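Local coordinates for protein acetolactate synthase isozyme 1 large subunit (Escherichia coli, PDB 6LPI) that binds thiamine diphosphate, a magnesium ion and flavin-adenine dinucleotide as the large subunit of an acetolactate synthase isozyme of the thiamine diphosphate enzyme family, at residues Tyr271-Ala276 with Glu295-Asn300; Leu232-Gln237 with Lys252-Ser257. One frame throughout, in Å; residues are numbered along the deposited sequence.

Overall arrangement
Both contacts belong to the central, Rossmann-like domain of this thiamine diphosphate enzyme, whose six-stranded parallel sheet has the strand order 3-2-1-4-5-6. Contact 2 closes along the chain before contact 1 opens: in it, the end of helix 226-235 meets the loop that leads into strand 257-260, an outermost strand of the sheet. Contact 1 then joins the end of helix 267-273 to the loop before strand 302-307. Their centres are 20 Å apart and their nearest atoms about 8 Å, so they do not touch. Neither contact involves the second protein chain. The side chain of Phe297 in contact 1 lies about 9 Å from the bound flavin-adenine dinucleotide.

Contact 1. Residues Tyr271-Ala276 with Glu295-Asn300; sequences YILQEA and EQFCPN
Gln274 turns its CG beside the backbone N (chi1 -67°) and then bends at chi2 (-78°), which swings its amide across to the backbone of Gln296 and Cys298. There Gln274 OE1 accepts the backbone N-H of Cys298, with 2.8 Å from Cys298 N to OE1 and a nearly straight angle of 166° at the hydrogen; the donor stands tilted from the plane of the carbonyl. The other end of the same amide reaches less well: Gln274 NE2 makes a weak bond of 3.4 Å to the carbonyl O of Gln296. The hold on this irregular loop therefore rests mainly on the OE1 bond to Cys298 N, while the Pro299 ring crosses the Gln274 side chain at about a right angle.

Beside this polar grip lies an apolar one. Cys298 SG sits 3.9 Å from Leu273 CB and also lies over the centre of one face of the Phe297 ring. Leu273 approaches that ring too, obliquely, with Leu273 CD2 4.4 Å from Phe297 CZ. A type I turn runs from Leu273 to Ala276, with Ala276 N bonded to Leu273 O.

Helix 344-354 borders this helix end at Ile272 and Glu275. Toward the sheet, Leu273 and Ala276 rest on Val215 of strand 214-218, while Phe297 and Cys298 pack against Leu279 of the neighbouring strand 278-282.

Contact 2. Residues Leu232-Gln237 with Lys252-Ser257; sequences LAEKAQ and KAHPLS
The carbonyl O of Glu234 is gripped twice by Gln237, and both residues border the side chain of Leu256 across the contact. Gln237 NE2 gives the stronger bond, 3.0 Å to Glu234 O with an angle of 159° at the hydrogen; the donor nitrogen lies in the plane of the Glu234 carbonyl, on a lone pair of its oxygen. Gln237 N adds a weak bond of 3.3 Å to the same Glu234 O. That backbone bond, together with the one from Leu238 N to Ala233 O, makes a Schellman motif that ends helix 226-235, the connection between strands 214-218 and 240-242 of the Rossmann-like sheet. Gln237, with positive phi, is its C-prime residue. The bend of the Gln237 side chain at chi2 (-86°) folds the amide back toward the helix, nearly coplanar with the oxygen it binds.

No hydrogen bond spans the two segments; Leu256 is the central residue of the meeting. It points at the helix end and spreads its two methyl groups over it. Leu256 CD1 lies against the last turn, 4.3 Å from Ala233 CB and 3.8 Å from Glu234 CA. The polar end of Glu234 has its salt bridge within its own helix, to Arg230, while the imidazole of His254 lies beside the Glu234 chain.

A type I turn from His254 to Ser257, with Ser257 N bonded to His254 O at 2.8 Å, presents Leu256 to the helix. The backbone of Leu256 pairs with Thr240, and His347 of helix 344-354 touches both Leu256 and Gln237. The Gln237 side chain crosses that of Leu256 at about a right angle, and the second methyl, Leu256 CD2, comes to 3.8 Å from Gln237 C.

Contact 1. Residues Tyr271-Ala276 with Glu295-Asn300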
ATOM      1  N   TYR B 271     -11.667 -18.826 -13.592  1.00 41.66           N
ATOM      2  CA  TYR B 271     -12.408 -20.088 -13.567  1.00 50.55           C
ATOM      3  C   TYR B 271     -11.628 -21.173 -12.835  1.00 59.06           C
ATOM      4  O   TYR B 271     -12.217 -22.011 -12.140  1.00 63.64           O
ATOM      5  CB  TYR B 271     -12.733 -20.565 -14.989  1.00 54.97           C
ATOM      6  CG  TYR B 271     -13.808 -19.766 -15.699  1.00 60.71           C
ATOM      7  CD1 TYR B 271     -14.843 -19.175 -14.994  1.00 55.16           C
ATOM      8  CD2 TYR B 271     -13.752 -19.553 -17.077  1.00 68.52           C
ATOM      9  CE1 TYR B 271     -15.806 -18.408 -15.639  1.00 58.65           C
ATOM     10  CE2 TYR B 271     -14.725 -18.786 -17.738  1.00 68.12           C
ATOM     11  CZ  TYR B 271     -15.748 -18.223 -17.003  1.00 62.58           C
ATOM     12  OH  TYR B 271     -16.720 -17.466 -17.612  1.00 60.98           O
ATOM     13  N   ILE B 272     -10.302 -21.178 -12.985  1.00 56.01           N
ATOM     14  CA  ILE B 272      -9.487 -22.226 -12.385  1.00 51.97           C
ATOM     15  C   ILE B 272      -9.602 -22.200 -10.872  1.00 54.32           C
ATOM     16  O   ILE B 272      -9.644 -23.254 -10.231  1.00 53.77           O
ATOM     17  CB  ILE B 272      -8.023 -22.096 -12.833  1.00 56.13           C
ATOM     18  CG1 ILE B 272      -7.866 -22.647 -14.254  1.00 70.66           C
ATOM     19  CG2 ILE B 272      -7.089 -22.800 -11.819  1.00 46.35           C
ATOM     20  CD1 ILE B 272      -6.629 -22.147 -14.995  1.00 73.66           C
ATOM     21  N   LEU B 273      -9.656 -21.001 -10.274  1.00 55.71           N
ATOM     22  CA  LEU B 273      -9.720 -20.917  -8.816  1.00 50.02           C
ATOM     23  C   LEU B 273     -10.972 -21.585  -8.261  1.00 56.20           C
ATOM     24  O   LEU B 273     -10.931 -22.192  -7.182  1.00 52.82           O
ATOM     25  CB  LEU B 273      -9.641 -19.460  -8.376  1.00 44.19           C
ATOM     26  CG  LEU B 273      -8.204 -18.926  -8.329  1.00 56.97           C
ATOM     27  CD1 LEU B 273      -8.132 -17.453  -8.635  1.00 59.78           C
ATOM     28  CD2 LEU B 273      -7.621 -19.156  -6.968  1.00 62.11           C
ATOM     29  N   GLN B 274     -12.075 -21.528  -9.009  1.00 58.82           N
ATOM     30  CA  GLN B 274     -13.327 -22.149  -8.597  1.00 47.73           C
ATOM     31  C   GLN B 274     -13.249 -23.669  -8.581  1.00 47.33           C
ATOM     32  O   GLN B 274     -14.124 -24.315  -7.995  1.00 50.07           O
ATOM     33  CB  GLN B 274     -14.448 -21.665  -9.524  1.00 50.62           C
ATOM     34  CG  GLN B 274     -14.745 -20.196  -9.359  1.00 53.42           C
ATOM     35  CD  GLN B 274     -15.582 -19.942  -8.123  1.00 56.87           C
ATOM     36  OE1 GLN B 274     -15.112 -19.389  -7.126  1.00 57.22           O
ATOM     37  NE2 GLN B 274     -16.852 -20.293  -8.210  1.00 59.37           N
ATOM     38  N   GLU B 275     -12.244 -24.242  -9.231  1.00 53.38           N
ATOM     39  CA  GLU B 275     -11.954 -25.668  -9.183  1.00 52.88           C
ATOM     40  C   GLU B 275     -11.063 -26.050  -8.004  1.00 45.73           C
ATOM     41  O   GLU B 275     -10.914 -27.243  -7.721  1.00 50.16           O
ATOM     42  CB  GLU B 275     -11.263 -26.118 -10.483  1.00 52.99           C
ATOM     43  CG  GLU B 275     -11.946 -25.741 -11.784  1.00 60.59           C
ATOM     44  CD  GLU B 275     -13.167 -26.573 -12.091  1.00 75.66           C
ATOM     45  OE1 GLU B 275     -13.907 -26.209 -13.034  1.00 81.84           O
ATOM     46  OE2 GLU B 275     -13.353 -27.625 -11.448  1.00 83.63           O
ATOM     47  N   ALA B 276     -10.462 -25.086  -7.318  1.00 37.79           N
ATOM     48  CA  ALA B 276      -9.551 -25.420  -6.229  1.00 52.85           C
ATOM     49  C   ALA B 276     -10.270 -26.066  -5.042  1.00 61.13           C
ATOM     50  O   ALA B 276     -11.387 -25.676  -4.683  1.00 60.44           O
ATOM     51  CB  ALA B 276      -8.826 -24.167  -5.755  1.00 52.78           C
ATOM     52  N   GLU B 295     -18.773 -14.997  -0.681  1.00 58.70           N
ATOM     53  CA  GLU B 295     -19.344 -16.317  -0.478  1.00 59.54           C
ATOM     54  C   GLU B 295     -19.276 -17.187  -1.728  1.00 50.51           C
ATOM     55  O   GLU B 295     -19.359 -18.415  -1.619  1.00 45.13           O
ATOM     56  CB  GLU B 295     -20.776 -16.163   0.028  1.00 72.99           C
ATOM     57  CG  GLU B 295     -20.872 -15.298   1.293  1.00 80.47           C
ATOM     58  CD  GLU B 295     -20.898 -13.794   1.007  1.00 87.86           C
ATOM     59  OE1 GLU B 295     -21.275 -13.406  -0.125  1.00 84.31           O
ATOM     60  OE2 GLU B 295     -20.551 -13.004   1.920  1.00 91.30           O
ATOM     61  N   GLN B 296     -19.093 -16.600  -2.908  1.00 48.59           N
ATOM     62  CA  GLN B 296     -19.026 -17.388  -4.132  1.00 44.05           C
ATOM     63  C   GLN B 296     -17.593 -17.584  -4.598  1.00 43.59           C
ATOM     64  O   GLN B 296     -17.373 -18.044  -5.718  1.00 51.43           O
ATOM     65  CB  GLN B 296     -19.833 -16.732  -5.256  1.00 37.16           C
ATOM     66  CG  GLN B 296     -21.199 -16.267  -4.844  1.00 52.76           C
ATOM     67  CD  GLN B 296     -22.153 -17.415  -4.638  1.00 77.86           C
ATOM     68  OE1 GLN B 296     -21.749 -18.573  -4.644  1.00106.06           O
ATOM     69  NE2 GLN B 296     -23.436 -17.105  -4.482  1.00 70.24           N
ATOM     70  N   PHE B 297     -16.617 -17.317  -3.749  1.00 40.88           N
ATOM     71  CA  PHE B 297     -15.224 -17.358  -4.163  1.00 44.02           C
ATOM     72  C   PHE B 297     -14.611 -18.624  -3.595  1.00 48.52           C
ATOM     73  O   PHE B 297     -14.367 -18.719  -2.389  1.00 50.86           O
ATOM     74  CB  PHE B 297     -14.438 -16.139  -3.689  1.00 40.56           C
ATOM     75  CG  PHE B 297     -12.990 -16.219  -4.045  1.00 39.12           C
ATOM     76  CD1 PHE B 297     -12.590 -16.106  -5.374  1.00 38.29           C
ATOM     77  CD2 PHE B 297     -12.028 -16.441  -3.079  1.00 34.43           C
ATOM     78  CE1 PHE B 297     -11.250 -16.199  -5.721  1.00 36.31           C
ATOM     79  CE2 PHE B 297     -10.681 -16.562  -3.429  1.00 29.37           C
ATOM     80  CZ  PHE B 297     -10.298 -16.431  -4.745  1.00 30.30           C
ATOM     81  N   CYS B 298     -14.333 -19.568  -4.469  1.00 50.24           N
ATOM     82  CA  CYS B 298     -13.785 -20.856  -4.077  1.00 52.06           C
ATOM     83  C   CYS B 298     -14.590 -21.481  -2.952  1.00 47.89           C
ATOM     84  O   CYS B 298     -14.037 -21.724  -1.873  1.00 44.80           O
ATOM     85  CB  CYS B 298     -12.329 -20.695  -3.640  1.00 54.98           C
ATOM     86  SG  CYS B 298     -11.316 -19.727  -4.814  1.00 52.70           S
ATOM     87  N   PRO B 299     -15.845 -21.873  -3.194  1.00 41.44           N
ATOM     88  CA  PRO B 299     -16.634 -22.423  -2.082  1.00 35.19           C
ATOM     89  C   PRO B 299     -16.097 -23.758  -1.614  1.00 46.47           C
ATOM     90  O   PRO B 299     -16.000 -23.991  -0.404  1.00 58.57           O
ATOM     91  CB  PRO B 299     -18.049 -22.554  -2.672  1.00 35.15           C
ATOM     92  CG  PRO B 299     -18.039 -21.713  -3.925  1.00 42.81           C
ATOM     93  CD  PRO B 299     -16.641 -21.750  -4.435  1.00 37.87           C
ATOM     94  N   ASN B 300     -15.692 -24.628  -2.536  1.00 49.70           N
ATOM     95  CA  ASN B 300     -15.255 -25.967  -2.173  1.00 51.64           C
ATOM     96  C   ASN B 300     -13.801 -26.024  -1.745  1.00 51.11           C
ATOM     97  O   ASN B 300     -13.208 -27.109  -1.733  1.00 58.79           O
ATOM     98  CB  ASN B 300     -15.497 -26.926  -3.330  1.00 51.65           C
ATOM     99  CG  ASN B 300     -16.933 -27.258  -3.463  1.00 63.94           C
ATOM    100  OD1 ASN B 300     -17.671 -27.192  -2.475  1.00 66.00           O
ATOM    101  ND2 ASN B 300     -17.368 -27.595  -4.676  1.00 65.51           N
TER

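Contact 2. Residues Leu232-Gln237 with Lys252-Ser257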
ATOM      1  N   LEU B 232       8.709 -22.883  -2.703  1.00 66.90           N
ATOM      2  CA  LEU B 232       7.475 -23.593  -2.381  1.00 62.70           C
ATOM      3  C   LEU B 232       6.645 -23.850  -3.622  1.00 65.28           C
ATOM      4  O   LEU B 232       6.210 -24.986  -3.865  1.00 72.61           O
ATOM      5  CB  LEU B 232       6.659 -22.797  -1.380  1.00 45.99           C
ATOM      6  CG  LEU B 232       5.255 -23.375  -1.248  1.00 55.74           C
ATOM      7  CD1 LEU B 232       5.213 -24.606  -0.330  1.00 59.89           C
ATOM      8  CD2 LEU B 232       4.303 -22.298  -0.775  1.00 48.12           C
ATOM      9  N   ALA B 233       6.436 -22.813  -4.431  1.00 59.16           N
ATOM     10  CA  ALA B 233       5.593 -22.965  -5.609  1.00 63.36           C
ATOM     11  C   ALA B 233       6.110 -24.075  -6.508  1.00 64.89           C
ATOM     12  O   ALA B 233       5.328 -24.888  -7.019  1.00 69.77           O
ATOM     13  CB  ALA B 233       5.507 -21.645  -6.371  1.00 46.30           C
ATOM     14  N   GLU B 234       7.429 -24.152  -6.679  1.00 59.62           N
ATOM     15  CA  GLU B 234       7.981 -25.131  -7.596  1.00 56.10           C
ATOM     16  C   GLU B 234       8.072 -26.515  -6.989  1.00 66.84           C
ATOM     17  O   GLU B 234       7.814 -27.506  -7.684  1.00 74.14           O
ATOM     18  CB  GLU B 234       9.358 -24.672  -8.057  1.00 59.08           C
ATOM     19  CG  GLU B 234       9.265 -23.485  -8.994  1.00 61.47           C
ATOM     20  CD  GLU B 234      10.592 -22.865  -9.256  1.00 73.89           C
ATOM     21  OE1 GLU B 234      10.649 -21.886 -10.019  1.00 84.00           O
ATOM     22  OE2 GLU B 234      11.581 -23.320  -8.652  1.00 81.97           O
ATOM     23  N   LYS B 235       8.384 -26.606  -5.695  1.00 68.57           N
ATOM     24  CA  LYS B 235       8.483 -27.910  -5.042  1.00 67.02           C
ATOM     25  C   LYS B 235       7.155 -28.644  -5.101  1.00 70.82           C
ATOM     26  O   LYS B 235       7.059 -29.731  -5.678  1.00 76.01           O
ATOM     27  CB  LYS B 235       8.940 -27.727  -3.598  1.00 56.44           C
ATOM     28  CG  LYS B 235       8.989 -28.968  -2.723  1.00 57.53           C
ATOM     29  CD  LYS B 235      10.138 -28.818  -1.763  1.00 61.72           C
ATOM     30  CE  LYS B 235       9.906 -29.554  -0.475  1.00 62.70           C
ATOM     31  NZ  LYS B 235      10.449 -30.927  -0.394  1.00 64.38           N
ATOM     32  N   ALA B 236       6.113 -28.055  -4.511  1.00 67.74           N
ATOM     33  CA  ALA B 236       4.788 -28.655  -4.504  1.00 62.77           C
ATOM     34  C   ALA B 236       4.085 -28.521  -5.844  1.00 62.98           C
ATOM     35  O   ALA B 236       2.990 -29.075  -6.010  1.00 60.49           O
ATOM     36  CB  ALA B 236       3.929 -28.039  -3.397  1.00 63.45           C
ATOM     37  N   GLN B 237       4.698 -27.815  -6.790  1.00 63.53           N
ATOM     38  CA  GLN B 237       4.144 -27.578  -8.121  1.00 66.32           C
ATOM     39  C   GLN B 237       2.727 -26.999  -8.051  1.00 64.90           C
ATOM     40  O   GLN B 237       1.767 -27.514  -8.635  1.00 69.33           O
ATOM     41  CB  GLN B 237       4.193 -28.876  -8.930  1.00 62.24           C
ATOM     42  CG  GLN B 237       5.585 -29.186  -9.333  1.00 65.32           C
ATOM     43  CD  GLN B 237       5.944 -28.480 -10.612  1.00 73.12           C
ATOM     44  OE1 GLN B 237       5.287 -28.643 -11.643  1.00 72.76           O
ATOM     45  NE2 GLN B 237       6.953 -27.621 -10.531  1.00 77.86           N
ATOM     46  N   LYS B 252       6.670 -13.492 -15.302  1.00 60.22           N
ATOM     47  CA  LYS B 252       5.382 -13.578 -15.979  1.00 55.46           C
ATOM     48  C   LYS B 252       5.179 -14.913 -16.683  1.00 59.51           C
ATOM     49  O   LYS B 252       4.095 -15.498 -16.605  1.00 67.20           O
ATOM     50  CB  LYS B 252       5.207 -12.437 -16.969  1.00 54.04           C
ATOM     51  CG  LYS B 252       3.862 -12.593 -17.647  1.00 58.24           C
ATOM     52  CD  LYS B 252       3.699 -11.846 -18.930  1.00 64.21           C
ATOM     53  CE  LYS B 252       2.298 -11.274 -18.965  1.00 53.45           C
ATOM     54  NZ  LYS B 252       2.058 -10.463 -17.731  1.00 61.82           N
ATOM     55  N   ALA B 253       6.206 -15.412 -17.366  1.00 61.12           N
ATOM     56  CA  ALA B 253       6.117 -16.642 -18.149  1.00 67.94           C
ATOM     57  C   ALA B 253       6.267 -17.906 -17.313  1.00 72.47           C
ATOM     58  O   ALA B 253       6.270 -19.002 -17.884  1.00 77.30           O
ATOM     59  CB  ALA B 253       7.157 -16.647 -19.263  1.00 62.20           C
ATOM     60  N   HIS B 254       6.424 -17.793 -15.999  1.00 67.22           N
ATOM     61  CA  HIS B 254       6.690 -18.979 -15.200  1.00 65.99           C
ATOM     62  C   HIS B 254       5.568 -19.994 -15.408  1.00 72.22           C
ATOM     63  O   HIS B 254       4.384 -19.623 -15.393  1.00 68.08           O
ATOM     64  CB  HIS B 254       6.815 -18.621 -13.718  1.00 57.40           C
ATOM     65  CG  HIS B 254       7.162 -19.787 -12.842  1.00 68.51           C
ATOM     66  ND1 HIS B 254       8.327 -19.840 -12.104  1.00 71.13           N
ATOM     67  CD2 HIS B 254       6.488 -20.929 -12.559  1.00 68.23           C
ATOM     68  CE1 HIS B 254       8.364 -20.971 -11.422  1.00 70.14           C
ATOM     69  NE2 HIS B 254       7.260 -21.651 -11.683  1.00 70.03           N
ATOM     70  N   PRO B 255       5.897 -21.269 -15.644  1.00 72.52           N
ATOM     71  CA  PRO B 255       4.869 -22.244 -16.022  1.00 63.39           C
ATOM     72  C   PRO B 255       3.841 -22.506 -14.947  1.00 60.65           C
ATOM     73  O   PRO B 255       2.849 -23.192 -15.224  1.00 67.52           O
ATOM     74  CB  PRO B 255       5.681 -23.505 -16.334  1.00 63.70           C
ATOM     75  CG  PRO B 255       7.033 -23.019 -16.646  1.00 70.21           C
ATOM     76  CD  PRO B 255       7.251 -21.830 -15.770  1.00 74.85           C
ATOM     77  N   LEU B 256       4.051 -22.023 -13.734  1.00 52.51           N
ATOM     78  CA  LEU B 256       3.053 -22.130 -12.689  1.00 49.84           C
ATOM     79  C   LEU B 256       2.256 -20.845 -12.521  1.00 47.64           C
ATOM     80  O   LEU B 256       1.451 -20.743 -11.597  1.00 53.34           O
ATOM     81  CB  LEU B 256       3.706 -22.522 -11.364  1.00 55.59           C
ATOM     82  CG  LEU B 256       4.342 -23.913 -11.242  1.00 61.09           C
ATOM     83  CD1 LEU B 256       5.238 -23.980 -10.013  1.00 61.69           C
ATOM     84  CD2 LEU B 256       3.328 -25.040 -11.214  1.00 61.37           C
ATOM     85  N   SER B 257       2.516 -19.838 -13.343  1.00 60.38           N
ATOM     86  CA  SER B 257       1.908 -18.525 -13.160  1.00 61.50           C
ATOM     87  C   SER B 257       0.510 -18.522 -13.741  1.00 58.87           C
ATOM     88  O   SER B 257       0.335 -18.520 -14.961  1.00 62.64           O
ATOM     89  CB  SER B 257       2.741 -17.436 -13.828  1.00 68.17           C
ATOM     90  OG  SER B 257       2.074 -16.192 -13.745  1.00 69.68           O
TER